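Local coordinates for Lmo2349 protein (Listeria monocytogenes, PDB 4GVO), which probably binds L-cystine or a related amino acid outside the cell and delivers it to an ABC transporter, as family 3 solute-binding proteins do, at residues A[43-48]-A[217-222]; A[59-64]-A[71-76]; A[135-138]-A[143-146]; A[176-179]-A[185-188]. All blocks are in the same frame, centred on the assembly; numbering follows the deposited sequence. Where two conformers were deposited one is given.

All four contacts belong to one solute-binding chain. Histidine and S-oxy cysteine are both modelled in the same pocket, which only interaction 2 enters directly, through H75 and Q76. Interactions 1 and 3 lie on opposite sides of the chain's centre, their centres about 42 Å apart; interaction 1 includes two residues that bind a sodium ion, and the side chain of I146 of interaction 3 remains about 13 Å from the bound histidine. Interaction 4 is nearer, with the side chain of Q178 about 10 Å from that ligand. Interactions 2 and 4 reach the same mixed sheet, about 25 Å apart between centres. The loop closed by interaction 1 encloses the other three along the chain.

Interaction 1: residues A[43-48]-A[217-222]. With NA (sodium ion), chain D.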
loop_
_atom_site.group_PDB
_atom_site.type_symbol
_atom_site.label_atom_id
_atom_site.label_comp_id
_atom_site.label_asym_id
_atom_site.label_seq_id
_atom_site.Cartn_x
_atom_site.Cartn_y
_atom_site.Cartn_z
ATOM N N ASP A 43 0.366 -19.824 0.525
ATOM C CA ASP A 43 1.131 -20.866 1.217
ATOM C C ASP A 43 0.391 -22.215 1.151
ATOM O O ASP A 43 1.000 -23.245 0.863
ATOM C CB ASP A 43 1.361 -20.413 2.674
ATOM C CG ASP A 43 2.278 -21.309 3.483
ATOM O OD1 ASP A 43 2.893 -22.218 2.953
ATOM O OD2 ASP A 43 2.478 -20.986 4.670
ATOM N N LYS A 44 -0.925 -22.184 1.358
ATOM C CA LYS A 44 -1.720 -23.388 1.355
ATOM C C LYS A 44 -1.611 -24.128 0.001
ATOM O O LYS A 44 -1.650 -25.367 -0.059
ATOM C CB LYS A 44 -3.145 -22.979 1.748
ATOM C CG LYS A 44 -4.229 -24.001 1.641
ATOM C CD LYS A 44 -5.582 -23.319 1.810
ATOM C CE LYS A 44 -5.675 -22.540 3.114
ATOM N NZ LYS A 44 -6.899 -21.656 3.171
ATOM N N ARG A 45 -1.463 -23.357 -1.072
ATOM C CA ARG A 45 -1.406 -23.858 -2.400
ATOM C C ARG A 45 -0.012 -24.146 -2.918
ATOM O O ARG A 45 0.159 -24.554 -4.087
ATOM C CB ARG A 45 -2.167 -22.893 -3.324
ATOM C CG ARG A 45 -3.605 -22.737 -2.857
ATOM C CD ARG A 45 -4.415 -21.941 -3.833
ATOM N NE ARG A 45 -5.731 -21.611 -3.259
ATOM C CZ ARG A 45 -6.846 -21.556 -3.956
ATOM N NH1 ARG A 45 -6.828 -21.799 -5.267
ATOM N NH2 ARG A 45 -7.957 -21.202 -3.373
ATOM N N LEU A 46 0.993 -24.014 -2.058
ATOM C CA LEU A 46 2.397 -24.277 -2.449
ATOM C C LEU A 46 2.995 -25.226 -1.422
ATOM O O LEU A 46 3.604 -24.801 -0.428
ATOM C CB LEU A 46 3.164 -22.957 -2.470
ATOM C CG LEU A 46 2.844 -22.041 -3.683
ATOM C CD1 LEU A 46 3.620 -20.718 -3.520
ATOM C CD2 LEU A 46 3.145 -22.678 -5.055
ATOM N N PRO A 47 2.793 -26.521 -1.624
ATOM C CA PRO A 47 3.287 -27.468 -0.630
ATOM C C PRO A 47 4.804 -27.558 -0.482
ATOM O O PRO A 47 5.286 -27.983 0.568
ATOM C CB PRO A 47 2.683 -28.797 -1.089
ATOM C CG PRO A 47 2.367 -28.637 -2.524
ATOM C CD PRO A 47 2.048 -27.173 -2.714
ATOM N N GLY A 48 5.541 -27.056 -1.470
ATOM C CA GLY A 48 7.000 -27.047 -1.364
ATOM C C GLY A 48 7.568 -25.872 -0.595
ATOM O O GLY A 48 8.780 -25.737 -0.454
ATOM N N LEU A 217 -1.414 -17.532 -7.035
ATOM C CA LEU A 217 -2.311 -16.403 -7.110
ATOM C C LEU A 217 -3.287 -16.599 -8.286
ATOM O O LEU A 217 -4.457 -16.260 -8.155
ATOM C CB LEU A 217 -1.521 -15.093 -7.277
ATOM C CG LEU A 217 -2.309 -13.773 -7.135
ATOM C CD1 LEU A 217 -3.336 -13.717 -6.024
ATOM C CD2 LEU A 217 -1.294 -12.615 -7.031
ATOM N N GLN A 218 -2.828 -17.098 -9.433
ATOM C CA GLN A 218 -3.749 -17.301 -10.542
ATOM C C GLN A 218 -4.840 -18.299 -10.164
ATOM O O GLN A 218 -5.982 -18.129 -10.530
ATOM C CB GLN A 218 -3.002 -17.806 -11.777
ATOM C CG GLN A 218 -3.874 -17.790 -13.021
ATOM C CD GLN A 218 -4.283 -16.358 -13.367
ATOM O OE1 GLN A 218 -3.424 -15.497 -13.563
ATOM N NE2 GLN A 218 -5.578 -16.096 -13.433
ATOM N N SER A 219 -4.486 -19.354 -9.433
ATOM C CA SER A 219 -5.521 -20.310 -9.003
ATOM C C SER A 219 -6.504 -19.698 -8.006
ATOM O O SER A 219 -7.682 -20.039 -8.000
ATOM C CB SER A 219 -4.900 -21.596 -8.448
ATOM O OG SER A 219 -4.292 -21.421 -7.199
ATOM N N ILE A 220 -6.034 -18.778 -7.175
ATOM C CA ILE A 220 -6.869 -18.019 -6.257
ATOM C C ILE A 220 -7.831 -17.092 -6.996
ATOM O O ILE A 220 -8.979 -16.919 -6.589
ATOM C CB ILE A 220 -5.957 -17.283 -5.258
ATOM C CG1 ILE A 220 -5.281 -18.309 -4.325
ATOM C CG2 ILE A 220 -6.682 -16.212 -4.440
ATOM C CD1 ILE A 220 -4.055 -17.771 -3.594
ATOM N N ILE A 221 -7.348 -16.469 -8.054
ATOM C CA ILE A 221 -8.239 -15.726 -8.941
ATOM C C ILE A 221 -9.272 -16.661 -9.571
ATOM O O ILE A 221 -10.490 -16.379 -9.553
ATOM C CB ILE A 221 -7.413 -14.970 -10.001
ATOM C CG1 ILE A 221 -6.710 -13.779 -9.335
ATOM C CG2 ILE A 221 -8.325 -14.558 -11.180
ATOM C CD1 ILE A 221 -5.601 -13.186 -10.196
ATOM N N ASP A 222 -8.799 -17.757 -10.109
ATOM C CA ASP A 222 -9.608 -18.586 -11.015
ATOM C C ASP A 222 -10.772 -19.278 -10.291
ATOM O O ASP A 222 -11.835 -19.510 -10.890
ATOM C CB ASP A 222 -8.768 -19.631 -11.735
ATOM C CG ASP A 222 -7.837 -19.039 -12.797
ATOM O OD1 ASP A 222 -7.932 -17.848 -13.087
ATOM O OD2 ASP A 222 -6.982 -19.761 -13.335
HETATM NA NA NA D . 3.036 -24.019 1.668
HETATM O O HOH W 1 2.159 -25.776 2.841
#
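R45 reaches from the end of helix 34-44 to the flank of helix 207-222, where I220 and S219 receive it. Its chain runs extended from CG to NE, long enough to span two backbones whose nearest CA atoms, those of R45 and S219, are 8.6 Å apart. I220 makes the apolar half of the contact. Its CG1 lies over one face of the guanidinium, displaced toward the rim, and comes within 3.5 Å of NE of R45. A flat cation suits this place, since its face can rest on a methylene while its N-H groups point outward to polar partners. The charge is met by two acids, E41 at NE and D223 at NH2, which probably do most to fix the rotation of the group. S219 adds to this in the conformer given, where NH1 of R45 donates to its OG over 3.2 Å, in a bond bent to 149°. In that copy chi1 (72°) sets OG between the backbone N and the carbonyl carbon, and OG is also hydrogen-bonded to the backbone O of A216, one turn earlier. The residues flanking R45 hold a sodium ion: O and OD1 of D43 bind it at 2.3 and 2.2 Å, O of L46 at 2.3 Å, and a water and O of Y49 join them. The whole is a helix C-terminus running into a sodium-binding turn, tied by an arginine to a neighbouring helix of the solute-binding fold.

Interaction 2: residues A[59-64]-A[71-76]. With HIS (histidine), chain E.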
loop_
_atom_site.group_PDB
_atom_site.type_symbol
_atom_site.label_atom_id
_atom_site.label_comp_id
_atom_site.label_asym_id
_atom_site.label_seq_id
_atom_site.Cartn_x
_atom_site.Cartn_y
_atom_site.Cartn_z
ATOM N N SER A 59 8.521 1.550 6.440
ATOM C CA SER A 59 9.712 2.198 5.895
ATOM C C SER A 59 10.950 1.329 5.858
ATOM O O SER A 59 11.898 1.689 5.164
ATOM C CB SER A 59 10.018 3.444 6.692
ATOM O OG SER A 59 10.272 3.136 8.062
ATOM N N ASN A 60 10.941 0.193 6.569
ATOM C CA ASN A 60 12.075 -0.706 6.555
ATOM C C ASN A 60 11.925 -1.873 5.610
ATOM O O ASN A 60 12.871 -2.625 5.440
ATOM C CB ASN A 60 12.291 -1.298 7.974
ATOM C CG ASN A 60 13.665 -1.914 8.141
ATOM O OD1 ASN A 60 14.676 -1.249 7.929
ATOM N ND2 ASN A 60 13.692 -3.188 8.549
ATOM N N LEU A 61 10.757 -2.036 4.972
ATOM C CA LEU A 61 10.498 -3.267 4.241
ATOM C C LEU A 61 11.476 -3.477 3.071
ATOM O O LEU A 61 12.037 -4.559 2.897
ATOM C CB LEU A 61 9.066 -3.314 3.729
ATOM C CG LEU A 61 8.015 -3.587 4.781
ATOM C CD1 LEU A 61 6.634 -3.256 4.189
ATOM C CD2 LEU A 61 8.079 -5.044 5.250
ATOM N N LEU A 62 11.691 -2.433 2.263
ATOM C CA LEU A 62 12.591 -2.597 1.106
ATOM C C LEU A 62 14.080 -2.503 1.512
ATOM O O LEU A 62 14.954 -3.067 0.829
ATOM C CB LEU A 62 12.249 -1.626 -0.032
ATOM C CG LEU A 62 10.880 -1.844 -0.644
ATOM C CD1 LEU A 62 10.673 -0.866 -1.798
ATOM C CD2 LEU A 62 10.768 -3.317 -1.088
ATOM N N VAL A 63 14.368 -1.885 2.656
ATOM C CA VAL A 63 15.734 -1.930 3.211
ATOM C C VAL A 63 15.985 -3.403 3.546
ATOM O O VAL A 63 17.046 -3.950 3.187
ATOM C CB VAL A 63 15.846 -1.006 4.471
ATOM C CG1 VAL A 63 17.206 -1.170 5.123
ATOM C CG2 VAL A 63 15.590 0.452 4.073
ATOM N N SER A 64 15.040 -4.064 4.216
ATOM C CA SER A 64 15.181 -5.467 4.603
ATOM C C SER A 64 15.285 -6.382 3.390
ATOM O O SER A 64 16.157 -7.266 3.316
ATOM C CB SER A 64 14.016 -5.821 5.521
ATOM O OG SER A 64 14.074 -7.125 6.040
ATOM N N ASP A 71 12.466 -12.498 2.099
ATOM C CA ASP A 71 12.410 -13.007 0.752
ATOM C C ASP A 71 11.362 -12.370 -0.140
ATOM O O ASP A 71 11.519 -12.317 -1.368
ATOM C CB ASP A 71 12.200 -14.526 0.777
ATOM C CG ASP A 71 13.243 -15.256 1.627
ATOM O OD1 ASP A 71 14.460 -15.006 1.434
ATOM O OD2 ASP A 71 12.861 -16.077 2.513
ATOM N N ILE A 72 10.294 -11.888 0.466
ATOM C CA ILE A 72 9.166 -11.272 -0.225
ATOM C C ILE A 72 8.670 -10.161 0.630
ATOM O O ILE A 72 8.718 -10.292 1.865
ATOM C CB ILE A 72 7.978 -12.258 -0.374
ATOM C CG1 ILE A 72 8.387 -13.464 -1.201
ATOM C CG2 ILE A 72 6.757 -11.566 -0.988
ATOM C CD1 ILE A 72 7.260 -14.472 -1.461
ATOM N N VAL A 73 8.162 -9.107 -0.005
ATOM C CA VAL A 73 7.440 -8.041 0.735
ATOM C C VAL A 73 6.000 -8.036 0.248
ATOM O O VAL A 73 5.754 -8.068 -0.982
ATOM C CB VAL A 73 8.116 -6.676 0.532
ATOM C CG1 VAL A 73 7.232 -5.530 1.029
ATOM C CG2 VAL A 73 9.468 -6.657 1.249
ATOM N N ALA A 74 5.081 -7.985 1.212
ATOM C CA ALA A 74 3.621 -7.860 0.975
ATOM C C ALA A 74 3.085 -6.699 1.776
ATOM O O ALA A 74 2.984 -6.808 2.990
ATOM C CB ALA A 74 2.916 -9.148 1.406
ATOM N N HIS A 75 2.853 -5.559 1.132
ATOM C CA HIS A 75 2.326 -4.398 1.792
ATOM C C HIS A 75 1.700 -3.462 0.787
ATOM O O HIS A 75 2.076 -2.297 0.700
ATOM C CB HIS A 75 3.445 -3.675 2.584
ATOM C CG HIS A 75 2.943 -2.709 3.640
ATOM N ND1 HIS A 75 2.231 -1.574 3.355
ATOM C CD2 HIS A 75 3.072 -2.746 5.029
ATOM C CE1 HIS A 75 1.918 -0.951 4.525
ATOM N NE2 HIS A 75 2.452 -1.636 5.531
ATOM N N GLN A 76 0.785 -3.978 -0.018
ATOM C CA GLN A 76 0.129 -3.157 -1.048
ATOM C C GLN A 76 1.158 -2.429 -1.917
ATOM O O GLN A 76 1.012 -1.229 -2.216
ATOM C CB GLN A 76 -0.866 -2.208 -0.421
ATOM C CG GLN A 76 -2.105 -2.914 0.123
ATOM C CD GLN A 76 -2.993 -3.433 -0.983
ATOM O OE1 GLN A 76 -3.394 -2.675 -1.865
ATOM N NE2 GLN A 76 -3.275 -4.732 -0.957
HETATM N N HIS E . 1.017 1.381 -1.809
HETATM C CA HIS E . 2.206 1.907 -1.070
HETATM C C HIS E . 3.468 1.827 -1.861
HETATM O O HIS E . 3.474 1.157 -2.905
HETATM C CB HIS E . 2.380 1.161 0.241
HETATM C CG HIS E . 1.564 1.754 1.351
HETATM N ND1 HIS E . 0.225 1.778 1.297
HETATM C CD2 HIS E . 1.930 2.428 2.540
HETATM C CE1 HIS E . -0.244 2.420 2.397
HETATM N NE2 HIS E . 0.804 2.782 3.152
HETATM O OXT HIS E . 4.484 2.444 -1.467
#
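L61 and V73 mark the closest approach of the two backbones, with 6.7 Å between their CA atoms, where helix 61-66 lies against strand 72-73. No hydrogen bond joins the segments; the contact is made mainly by apolar groups, and leucine and valine suit this buried helix-strand interface because they pack without polar partners. CB of L61 points at the strand, and its CD1 meets CG1 of V73 at 3.9 Å. The other methyl, CG2, lies 3.7 Å from O of L61, so both branches of the valine touch L61, one its side chain and the other its backbone. L62 adds a looser touch, CD2 to CG2 of V73 at 4.3 Å. This is helix-on-sheet packing in the solute-binding fold: the strand pairs in parallel with 9-15, and the chain that follows it enters the ligand pocket. There CD1 of L61 comes 3.6 Å from CB of H75, the side chains crossing at about a right angle. A chi1 of -162° swings the imidazole away from the backbone N, beside the leucine and near the bound histidine, its CE1 3.9 Å from the ligand CD2. F58 also meets this ring. O of Q76 approaches the ligand N to 2.6 Å.

Interaction 3: residues A[135-138]-A[143-146]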
loop_
_atom_site.group_PDB
_atom_site.type_symbol
_atom_site.label_atom_id
_atom_site.label_comp_id
_atom_site.label_asym_id
_atom_site.label_seq_id
_atom_site.Cartn_x
_atom_site.Cartn_y
_atom_site.Cartn_z
ATOM N N LYS A 135 8.030 14.225 -7.418
ATOM C CA LYS A 135 8.212 14.542 -8.830
ATOM C C LYS A 135 7.342 15.718 -9.239
ATOM O O LYS A 135 7.772 16.571 -10.015
ATOM C CB LYS A 135 7.913 13.335 -9.672
ATOM C CG LYS A 135 8.950 12.235 -9.555
ATOM C CD LYS A 135 8.474 11.060 -10.329
ATOM C CE LYS A 135 9.510 9.963 -10.375
ATOM N NZ LYS A 135 8.993 8.728 -10.991
ATOM N N ILE A 136 6.108 15.776 -8.743
ATOM C CA ILE A 136 5.237 16.904 -9.042
ATOM C C ILE A 136 5.744 18.220 -8.468
ATOM O O ILE A 136 5.695 19.247 -9.106
ATOM C CB ILE A 136 3.804 16.631 -8.560
ATOM C CG1 ILE A 136 3.202 15.448 -9.378
ATOM C CG2 ILE A 136 2.897 17.889 -8.611
ATOM C CD1 ILE A 136 2.022 14.800 -8.691
ATOM N N ASN A 137 6.254 18.185 -7.238
ATOM C CA ASN A 137 6.853 19.345 -6.651
ATOM C C ASN A 137 7.975 19.892 -7.531
ATOM O O ASN A 137 8.030 21.092 -7.806
ATOM C CB ASN A 137 7.296 19.037 -5.190
ATOM C CG ASN A 137 7.381 20.258 -4.307
ATOM O OD1 ASN A 137 6.947 21.342 -4.675
ATOM N ND2 ASN A 137 8.005 20.102 -3.148
ATOM N N GLU A 138 8.857 18.998 -7.984
ATOM C CA GLU A 138 9.969 19.415 -8.819
ATOM C C GLU A 138 9.446 20.026 -10.124
ATOM O O GLU A 138 9.917 21.094 -10.565
ATOM C CB GLU A 138 10.868 18.195 -9.064
ATOM C CG GLU A 138 12.097 18.575 -9.855
ATOM C CD GLU A 138 12.978 17.396 -10.167
ATOM O OE1 GLU A 138 12.452 16.301 -10.448
ATOM O OE2 GLU A 138 14.199 17.594 -10.132
ATOM N N ASN A 143 7.333 24.378 -5.317
ATOM C CA ASN A 143 6.426 25.391 -4.813
ATOM C C ASN A 143 5.546 24.951 -3.637
ATOM O O ASN A 143 4.730 25.750 -3.183
ATOM C CB ASN A 143 5.600 26.057 -5.942
ATOM C CG ASN A 143 4.508 25.180 -6.490
ATOM O OD1 ASN A 143 4.522 23.980 -6.297
ATOM N ND2 ASN A 143 3.593 25.789 -7.272
ATOM N N PHE A 144 5.685 23.704 -3.176
ATOM C CA PHE A 144 5.051 23.257 -1.977
ATOM C C PHE A 144 6.035 22.511 -1.095
ATOM O O PHE A 144 7.170 22.278 -1.487
ATOM C CB PHE A 144 3.718 22.519 -2.211
ATOM C CG PHE A 144 3.795 21.250 -2.996
ATOM C CD1 PHE A 144 3.895 20.053 -2.352
ATOM C CD2 PHE A 144 3.652 21.255 -4.384
ATOM C CE1 PHE A 144 3.895 18.867 -3.035
ATOM C CE2 PHE A 144 3.655 20.057 -5.089
ATOM C CZ PHE A 144 3.790 18.858 -4.405
ATOM N N GLU A 145 5.611 22.205 0.118
ATOM C CA GLU A 145 6.410 21.480 1.118
ATOM C C GLU A 145 5.866 20.088 1.251
ATOM O O GLU A 145 4.664 19.938 1.374
ATOM C CB GLU A 145 6.336 22.177 2.491
ATOM C CG GLU A 145 7.105 21.418 3.563
ATOM C CD GLU A 145 7.015 22.052 4.942
ATOM O OE1 GLU A 145 6.410 23.139 5.076
ATOM O OE2 GLU A 145 7.612 21.462 5.882
ATOM N N ILE A 146 6.758 19.083 1.263
ATOM C CA ILE A 146 6.411 17.709 1.524
ATOM C C ILE A 146 7.062 17.334 2.868
ATOM O O ILE A 146 8.274 17.515 3.074
ATOM C CB ILE A 146 6.883 16.723 0.432
ATOM C CG1 ILE A 146 6.212 17.024 -0.914
ATOM C CG2 ILE A 146 6.563 15.292 0.824
ATOM C CD1 ILE A 146 6.788 16.306 -2.125
#
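N137 lays its flat amide over one face of the F144 ring, the two planes only 23° apart, so that the contact is a stack rather than an edge-on meeting. OD1 sits toward the rim of that face, 3.3 Å from CD2 of F144, while CB of N137 makes a CH-pi contact over the face, 4.0 Å from the ring centroid. The phenyl group lies beneath the amide because its CG occupies the position between the backbone N and carbonyl carbon, which folds the ring back toward helix 128-139. The asparagine side chain is also pinned to the backbone of the residue it stacks on. Its OD1 accepts from N of F144 at 3.1 Å, in a bond of 163°, and its ND2 donates to O of F144 at 2.9 Å. The second bond is less regular: it is bent, and the donor stands 52° above the carbonyl plane. I136 touches the ring from its edge, CG2 lying 4.2 Å from CE2 of F144, and CD1 of I146 adds apolar cover beside N137. These residues join the helix to strand 145-148 in a beta-alpha-beta unit begun by strand 120-123, whose V121 also touches F144. Asparagine suits the spot because its amide has both an acceptor and a donor to match the N-H and C=O of a single residue. Both polar atoms of this buried side chain are engaged by the backbone of one residue, and the pair of bonds holds the amide from rotating while its plane rests on an aromatic face.

Interaction 4: residues A[176-179]-A[185-188]; sequences DFQN and KEKV
The turn between helix 172-180 and strand 186-189 is closed by N179, whose amide binds the backbone of E186 at the first residue of the strand. Its OD1 accepts from N of E186 at 2.9 Å in a nearly straight bond of 175°, and ND2 donates to O of E186 at 2.8 Å, with that oxygen close to the amide plane. Asparagine is well matched to this task: one short side chain offers an acceptor and a donor side by side, which meet the N-H and C=O of one strand residue, and the two bonds fix the rotation of its amide. CG lies beside the backbone N of N179 (chi1 -81°), which turns the group across to the strand. The helix thus hands the chain to a strand that pairs antiparallel with 95-104 in the main mixed sheet of the solute-binding fold. K185 adds a bond to the helix end, its NZ donating to O of N179 at 2.7 Å; a chain bent at chi2 brings the ammonium back over the turn, where O of S182 is a second acceptor. Being near the end of the helix, the carbonyl of N179 probably carries extra negative potential that favours the lysine. One residue earlier, NE2 of Q178 makes a weak bond to OE2 of E186 at 2.9 Å, with amide and carboxylate planes 81° apart. A water donates both to OE1 of Q178 and to the same OE2, the latter at 3.2 Å, bridging the two side chains beside A157.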
loop_
_atom_site.group_PDB
_atom_site.type_symbol
_atom_site.label_atom_id
_atom_site.label_comp_id
_atom_site.label_asym_id
_atom_site.label_seq_id
_atom_site.Cartn_x
_atom_site.Cartn_y
_atom_site.Cartn_z
ATOM N N ASP A 176 -11.951 5.387 2.359
ATOM C CA ASP A 176 -13.287 5.007 2.705
ATOM C C ASP A 176 -13.334 4.190 4.003
ATOM O O ASP A 176 -14.203 4.402 4.872
ATOM C CB ASP A 176 -13.976 4.246 1.568
ATOM C CG ASP A 176 -14.365 5.161 0.355
ATOM O OD1 ASP A 176 -14.120 6.389 0.414
ATOM O OD2 ASP A 176 -14.946 4.607 -0.647
ATOM N N PHE A 177 -12.393 3.256 4.157
ATOM C CA PHE A 177 -12.367 2.429 5.358
ATOM C C PHE A 177 -12.053 3.273 6.598
ATOM O O PHE A 177 -12.751 3.188 7.643
ATOM C CB PHE A 177 -11.420 1.232 5.239
ATOM C CG PHE A 177 -11.497 0.303 6.425
ATOM C CD1 PHE A 177 -12.615 -0.480 6.607
ATOM C CD2 PHE A 177 -10.502 0.260 7.372
ATOM C CE1 PHE A 177 -12.758 -1.282 7.698
ATOM C CE2 PHE A 177 -10.601 -0.594 8.449
ATOM C CZ PHE A 177 -11.752 -1.350 8.616
ATOM N N GLN A 178 -11.078 4.170 6.477
ATOM C CA GLN A 178 -10.724 5.021 7.603
ATOM C C GLN A 178 -11.915 5.928 8.038
ATOM O O GLN A 178 -12.122 6.120 9.241
ATOM C CB GLN A 178 -9.494 5.846 7.249
ATOM C CG GLN A 178 -8.977 6.654 8.411
ATOM C CD GLN A 178 -7.759 7.462 8.028
ATOM O OE1 GLN A 178 -6.618 6.935 7.946
ATOM N NE2 GLN A 178 -7.982 8.759 7.806
ATOM N N ASN A 179 -12.651 6.444 7.057
ATOM C CA ASN A 179 -13.755 7.332 7.341
ATOM C C ASN A 179 -14.869 6.678 8.157
ATOM O O ASN A 179 -15.569 7.367 8.895
ATOM C CB ASN A 179 -14.358 7.874 6.042
ATOM C CG ASN A 179 -13.576 9.026 5.459
ATOM O OD1 ASN A 179 -12.690 9.592 6.108
ATOM N ND2 ASN A 179 -13.851 9.322 4.194
ATOM N N LYS A 185 -12.897 13.176 8.880
ATOM C CA LYS A 185 -13.310 12.690 7.528
ATOM C C LYS A 185 -12.413 13.268 6.460
ATOM O O LYS A 185 -12.201 14.486 6.384
ATOM C CB LYS A 185 -14.759 13.080 7.240
ATOM C CG LYS A 185 -15.775 12.648 8.279
ATOM C CD LYS A 185 -15.841 11.141 8.509
ATOM C CE LYS A 185 -16.978 10.861 9.501
ATOM N NZ LYS A 185 -17.158 9.412 9.751
ATOM N N GLU A 186 -11.924 12.380 5.610
ATOM C CA GLU A 186 -11.087 12.741 4.481
ATOM C C GLU A 186 -11.829 12.489 3.206
ATOM O O GLU A 186 -12.808 11.739 3.147
ATOM C CB GLU A 186 -9.839 11.891 4.485
ATOM C CG GLU A 186 -8.942 12.164 5.678
ATOM C CD GLU A 186 -7.718 11.272 5.725
ATOM O OE1 GLU A 186 -7.498 10.512 4.771
ATOM O OE2 GLU A 186 -7.015 11.244 6.767
ATOM N N LYS A 187 -11.401 13.158 2.151
ATOM C CA LYS A 187 -11.964 12.908 0.799
ATOM C C LYS A 187 -10.843 13.004 -0.235
ATOM O O LYS A 187 -9.930 13.822 -0.086
ATOM C CB LYS A 187 -13.135 13.841 0.479
ATOM C CG LYS A 187 -12.739 15.264 0.207
ATOM C CD LYS A 187 -13.942 16.132 -0.088
ATOM C CE LYS A 187 -13.508 17.579 -0.241
ATOM N NZ LYS A 187 -14.710 18.449 -0.288
ATOM N N VAL A 188 -10.954 12.206 -1.300
ATOM C CA VAL A 188 -10.080 12.387 -2.466
ATOM C C VAL A 188 -10.586 13.558 -3.297
ATOM O O VAL A 188 -11.808 13.833 -3.365
ATOM C CB VAL A 188 -9.980 11.085 -3.331
ATOM C CG1 VAL A 188 -9.321 9.970 -2.521
ATOM C CG2 VAL A 188 -11.328 10.646 -3.895
HETATM O O HOH W 2 -4.808 9.005 7.080
#